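PDB 1X9G: putative MAR1 from Leishmania donovani, which is of unproven function but belongs to the isochorismatase superfamily and may be a ribonuclease. Local coordinates for residues T21-V26 with A50-V55; A152-M157 with C164-S169. All coordinates share one frame; numbering follows the deposited sequence.

How the contacts relate
Both contacts set a strand of the one parallel sheet against the helix that belongs to the same beta-alpha-beta unit, and every residue that touches is buried. Contact 1 (21-26 with 50-55) lies nearer the middle of the chain: its strand is an inner one, and a single aromatic ring spans the gap to helix 39-55. Contact 2 (152-157 with 164-169) lies at the sheet's border, about 19 Å away between centres, where strand 164-167 is outermost within the chain and neighbouring subunits pack close by. Contact 1 rests on an aromatic edge, contact 2 on aliphatic ends and backbone oxygens. The two do not touch, their nearest atoms being about 7 Å apart, and they share no helix or strand.

Contact 1: residues T21-V26 with A50-V55; sequences TAFLCV and ARLHEV
Strand 21-26 and the C-terminal part of helix 39-55 come nearest at Phe23 and His53, whose CA atoms are 7.9 Å apart, and the ring of Phe23 bridges that gap. Its CB points at the helix, and with CG anti to the carbonyl carbon (chi1 -56°) the ring goes on to the backbone of His53. There the ring edge meets the CB of His53, close to the ring plane, with CE1 of Phe23 3.4 Å from CB of His53. At the far end of the ring CZ of Phe23 touches CD2 of Leu52 at 3.9 Å, the two side chains crossing at about a right angle. This is the first strand-helix pair of a beta-alpha-beta unit that continues into strand 60-67, part of the parallel sheet of the alpha/beta isochorismatase fold. His53 gives the ring its CB, while its imidazole turns away, with ND1 hydrogen-bonded to OG1 of Thr60 and NE2 to OG1 of Thr84; bonds at both ring nitrogens probably fix its rotation. Leu52 also packs on Ile188 and Leu191 of helix 185-191.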
loop_
_atom_site.group_PDB
_atom_site.type_symbol
_atom_site.label_atom_id
_atom_site.label_comp_id
_atom_site.label_asym_id
_atom_site.label_seq_id
_atom_site.Cartn_x
_atom_site.Cartn_y
_atom_site.Cartn_z
ATOM N N THR A 21 -1.074 -24.291 15.363
ATOM C CA THR A 21 -1.063 -23.722 14.032
ATOM C C THR A 21 -1.485 -24.775 13.023
ATOM O O THR A 21 -0.907 -25.858 12.991
ATOM C CB THR A 21 0.370 -23.318 13.633
ATOM O OG1 THR A 21 0.809 -22.228 14.450
ATOM C CG2 THR A 21 0.430 -22.931 12.128
ATOM N N ALA A 22 -2.474 -24.464 12.190
ATOM C CA ALA A 22 -2.767 -25.307 11.020
ATOM C C ALA A 22 -2.043 -24.779 9.784
ATOM O O ALA A 22 -2.117 -23.572 9.458
ATOM C CB ALA A 22 -4.300 -25.445 10.754
ATOM N N PHE A 23 -1.303 -25.682 9.144
ATOM C CA PHE A 23 -0.879 -25.525 7.775
ATOM C C PHE A 23 -2.009 -25.976 6.851
ATOM O O PHE A 23 -2.528 -27.084 6.956
ATOM C CB PHE A 23 0.423 -26.283 7.513
ATOM C CG PHE A 23 1.556 -25.893 8.455
ATOM C CD1 PHE A 23 2.251 -26.857 9.161
ATOM C CD2 PHE A 23 1.920 -24.552 8.626
ATOM C CE1 PHE A 23 3.308 -26.501 10.043
ATOM C CE2 PHE A 23 2.968 -24.189 9.498
ATOM C CZ PHE A 23 3.665 -25.179 10.213
ATOM N N LEU A 24 -2.418 -25.076 5.967
ATOM C CA LEU A 24 -3.564 -25.311 5.111
ATOM C C LEU A 24 -3.117 -25.253 3.677
ATOM O O LEU A 24 -2.756 -24.180 3.186
ATOM C CB LEU A 24 -4.621 -24.265 5.395
ATOM C CG LEU A 24 -5.970 -24.426 4.751
ATOM C CD1 LEU A 24 -6.340 -25.921 4.675
ATOM C CD2 LEU A 24 -7.034 -23.562 5.508
ATOM N N CYS A 25 -3.139 -26.408 3.011
ATOM C CA CYS A 25 -2.579 -26.542 1.684
ATOM C C CYS A 25 -3.712 -26.531 0.665
ATOM O O CYS A 25 -4.447 -27.526 0.515
ATOM C CB CYS A 25 -1.752 -27.816 1.584
ATOM S SG CYS A 25 -1.183 -28.129 -0.102
ATOM N N VAL A 26 -3.877 -25.398 -0.022
ATOM C CA VAL A 26 -5.150 -25.192 -0.714
ATOM C C VAL A 26 -5.159 -25.413 -2.230
ATOM O O VAL A 26 -4.468 -24.728 -2.940
ATOM C CB VAL A 26 -6.008 -23.964 -0.178
ATOM C CG1 VAL A 26 -5.229 -23.042 0.664
ATOM C CG2 VAL A 26 -6.810 -23.259 -1.274
ATOM N N ALA A 50 5.544 -28.864 5.025
ATOM C CA ALA A 50 5.174 -30.258 5.283
ATOM C C ALA A 50 6.231 -30.808 6.178
ATOM O O ALA A 50 5.913 -31.328 7.243
ATOM C CB ALA A 50 5.065 -31.083 3.982
ATOM N N ARG A 51 7.489 -30.618 5.768
ATOM C CA ARG A 51 8.655 -31.070 6.532
ATOM C C ARG A 51 8.761 -30.354 7.871
ATOM O O ARG A 51 9.140 -30.968 8.888
ATOM C CB ARG A 51 9.946 -30.890 5.728
ATOM C CG ARG A 51 9.928 -31.512 4.296
ATOM C CD ARG A 51 9.873 -33.021 4.288
ATOM N NE ARG A 51 8.565 -33.584 4.619
ATOM C CZ ARG A 51 7.528 -33.624 3.772
ATOM N NH1 ARG A 51 7.631 -33.053 2.560
ATOM N NH2 ARG A 51 6.365 -34.193 4.149
ATOM N N LEU A 52 8.433 -29.065 7.876
ATOM C CA LEU A 52 8.380 -28.281 9.103
ATOM C C LEU A 52 7.405 -28.860 10.148
ATOM O O LEU A 52 7.723 -28.896 11.340
ATOM C CB LEU A 52 8.026 -26.803 8.804
ATOM C CG LEU A 52 7.912 -25.933 10.066
ATOM C CD1 LEU A 52 9.264 -25.991 10.722
ATOM C CD2 LEU A 52 7.450 -24.480 9.850
ATOM N N HIS A 53 6.213 -29.240 9.701
ATOM C CA HIS A 53 5.191 -29.748 10.600
ATOM C C HIS A 53 5.625 -31.088 11.226
ATOM O O HIS A 53 5.369 -31.318 12.411
ATOM C CB HIS A 53 3.846 -29.866 9.871
ATOM C CG HIS A 53 2.986 -31.006 10.328
ATOM N ND1 HIS A 53 2.313 -31.003 11.531
ATOM C CD2 HIS A 53 2.672 -32.180 9.722
ATOM C CE1 HIS A 53 1.626 -32.126 11.650
ATOM N NE2 HIS A 53 1.834 -32.862 10.569
ATOM N N GLU A 54 6.289 -31.943 10.438
ATOM C CA GLU A 54 6.934 -33.162 10.956
ATOM C C GLU A 54 7.981 -32.874 12.034
ATOM O O GLU A 54 8.086 -33.620 12.981
ATOM C CB GLU A 54 7.526 -33.981 9.820
ATOM C CG GLU A 54 6.421 -34.523 8.961
ATOM C CD GLU A 54 6.868 -34.970 7.604
ATOM O OE1 GLU A 54 7.925 -34.508 7.127
ATOM O OE2 GLU A 54 6.136 -35.786 7.001
ATOM N N VAL A 55 8.717 -31.765 11.906
ATOM C CA VAL A 55 9.595 -31.288 12.985
ATOM C C VAL A 55 8.784 -31.019 14.262
ATOM O O VAL A 55 9.205 -31.377 15.350
ATOM C CB VAL A 55 10.408 -30.020 12.586
ATOM C CG1 VAL A 55 11.208 -29.529 13.747
ATOM C CG2 VAL A 55 11.345 -30.283 11.436
#

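Contact 2: residues A152-M157 with C164-S169; sequences AAIKLM and CEITTS
Ile166 reaches from strand 164-167, outermost within the chain, to helix 147-158 with the end of its longer branch, CD1, which meets both Ile154 and Met157. CG1 lies anti to the carbonyl carbon, and the extended branch (chi2 170°) carries CD1 to the helix. CD1 of Ile166 sits 4.0 Å from CB of Met157 and 4.2 Å from CG2 of Ile154; the side chains of Ile166 and Ile154 cross at a slant. The same CD1 of Ile166 lies 3.7 Å from the backbone O of Ile154. Nearer the connecting loop, Cys164 also points at the helix, and its SG stands 3.9 Å from the backbone O of Met157, a van der Waals approach. The axes of 152-157 and 164-167 come within 9.5 Å, their N-to-C directions 130° apart, as the last pair of a beta-alpha-beta unit begun by strand 134-143. Met157 also packs on Leu122 and Val125 of helix 117-130, and Ile154 on Leu142. Beyond the strand, Thr168 occupies the N-cap position of helix 169-176, and its OG1 is hydrogen-bonded to Asp149 of a second subunit. Methyl, methylene and thiol groups meet here beside two backbone carbonyl oxygens, which implies that van der Waals packing and burial, rather than directional bonds, hold helix and strand together.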
loop_
_atom_site.group_PDB
_atom_site.type_symbol
_atom_site.label_atom_id
_atom_site.label_comp_id
_atom_site.label_asym_id
_atom_site.label_seq_id
_atom_site.Cartn_x
_atom_site.Cartn_y
_atom_site.Cartn_z
ATOM N N ALA A 152 -4.267 -7.778 -7.175
ATOM C CA ALA A 152 -5.418 -7.130 -6.532
ATOM C C ALA A 152 -5.879 -7.852 -5.251
ATOM O O ALA A 152 -6.085 -7.231 -4.209
ATOM C CB ALA A 152 -6.580 -7.005 -7.551
ATOM N N ALA A 153 -6.006 -9.176 -5.296
ATOM C CA ALA A 153 -6.396 -9.942 -4.100
ATOM C C ALA A 153 -5.336 -9.761 -2.994
ATOM O O ALA A 153 -5.670 -9.542 -1.820
ATOM C CB ALA A 153 -6.579 -11.401 -4.465
ATOM N N ILE A 154 -4.059 -9.818 -3.376
ATOM C CA ILE A 154 -2.907 -9.549 -2.423
ATOM C C ILE A 154 -2.958 -8.197 -1.704
ATOM O O ILE A 154 -2.826 -8.187 -0.479
ATOM C CB ILE A 154 -1.519 -9.682 -3.098
ATOM C CG1 ILE A 154 -1.279 -11.099 -3.533
ATOM C CG2 ILE A 154 -0.411 -9.304 -2.121
ATOM C CD1 ILE A 154 -1.417 -12.019 -2.406
ATOM N N LYS A 155 -3.166 -7.099 -2.447
ATOM C CA LYS A 155 -3.410 -5.793 -1.818
ATOM C C LYS A 155 -4.637 -5.772 -0.943
ATOM O O LYS A 155 -4.592 -5.252 0.126
ATOM C CB LYS A 155 -3.619 -4.601 -2.791
ATOM C CG LYS A 155 -2.821 -4.496 -4.033
ATOM C CD LYS A 155 -1.374 -4.095 -3.797
ATOM C CE LYS A 155 -0.899 -3.157 -4.962
ATOM N NZ LYS A 155 0.467 -2.623 -4.672
ATOM N N LEU A 156 -5.761 -6.293 -1.386
ATOM C CA LEU A 156 -6.923 -6.307 -0.504
ATOM C C LEU A 156 -6.497 -6.925 0.851
ATOM O O LEU A 156 -6.713 -6.352 1.912
ATOM C CB LEU A 156 -8.016 -7.213 -1.081
ATOM C CG LEU A 156 -9.442 -6.703 -0.973
ATOM C CD1 LEU A 156 -10.448 -7.872 -0.932
ATOM C CD2 LEU A 156 -9.668 -5.637 0.152
ATOM N N MET A 157 -5.963 -8.127 0.787
ATOM C CA MET A 157 -5.638 -8.866 2.003
ATOM C C MET A 157 -4.594 -8.156 2.907
ATOM O O MET A 157 -4.704 -8.257 4.109
ATOM C CB MET A 157 -5.152 -10.292 1.688
ATOM C CG MET A 157 -6.243 -11.210 1.116
ATOM S SD MET A 157 -5.772 -12.956 0.897
ATOM C CE MET A 157 -4.797 -12.929 -0.618
ATOM N N CYS A 164 -4.248 -10.502 9.850
ATOM C CA CYS A 164 -3.783 -11.124 8.617
ATOM C C CYS A 164 -2.393 -10.599 8.253
ATOM O O CYS A 164 -2.156 -9.422 8.310
ATOM C CB CYS A 164 -4.782 -10.847 7.496
ATOM S SG CYS A 164 -4.443 -11.710 5.987
ATOM N N GLU A 165 -1.453 -11.479 7.912
ATOM C CA GLU A 165 -0.091 -11.027 7.568
ATOM C C GLU A 165 0.513 -11.773 6.434
ATOM O O GLU A 165 0.557 -13.003 6.467
ATOM C CB GLU A 165 0.869 -11.130 8.746
ATOM C CG GLU A 165 0.367 -10.477 10.039
ATOM C CD GLU A 165 1.420 -10.532 11.170
ATOM O OE1 GLU A 165 1.159 -9.895 12.207
ATOM O OE2 GLU A 165 2.473 -11.223 11.022
ATOM N N ILE A 166 0.992 -11.036 5.443
ATOM C CA ILE A 166 1.597 -11.625 4.271
ATOM C C ILE A 166 3.091 -11.446 4.374
ATOM O O ILE A 166 3.591 -10.313 4.441
ATOM C CB ILE A 166 1.027 -11.012 2.952
ATOM C CG1 ILE A 166 -0.492 -11.233 2.893
ATOM C CG2 ILE A 166 1.651 -11.660 1.674
ATOM C CD1 ILE A 166 -1.112 -10.490 1.801
ATOM N N THR A 167 3.815 -12.557 4.431
ATOM C CA THR A 167 5.286 -12.475 4.406
ATOM C C THR A 167 5.751 -13.517 3.391
ATOM O O THR A 167 5.289 -13.516 2.260
ATOM C CB THR A 167 5.938 -12.666 5.812
ATOM O OG1 THR A 167 5.325 -13.795 6.472
ATOM C CG2 THR A 167 5.797 -11.382 6.716
ATOM N N THR A 168 6.639 -14.417 3.808
ATOM C CA THR A 168 7.121 -15.489 2.972
ATOM C C THR A 168 7.420 -16.634 3.883
ATOM O O THR A 168 7.446 -16.474 5.099
ATOM C CB THR A 168 8.408 -15.125 2.147
ATOM O OG1 THR A 168 9.425 -14.635 3.021
ATOM C CG2 THR A 168 8.144 -14.066 1.088
ATOM N N SER A 169 7.668 -17.793 3.289
ATOM C CA SER A 169 8.023 -19.018 4.023
ATOM C C SER A 169 9.320 -18.955 4.811
ATOM O O SER A 169 9.384 -19.519 5.892
ATOM C CB SER A 169 7.957 -20.264 3.113
ATOM O OG SER A 169 8.943 -20.259 2.079
#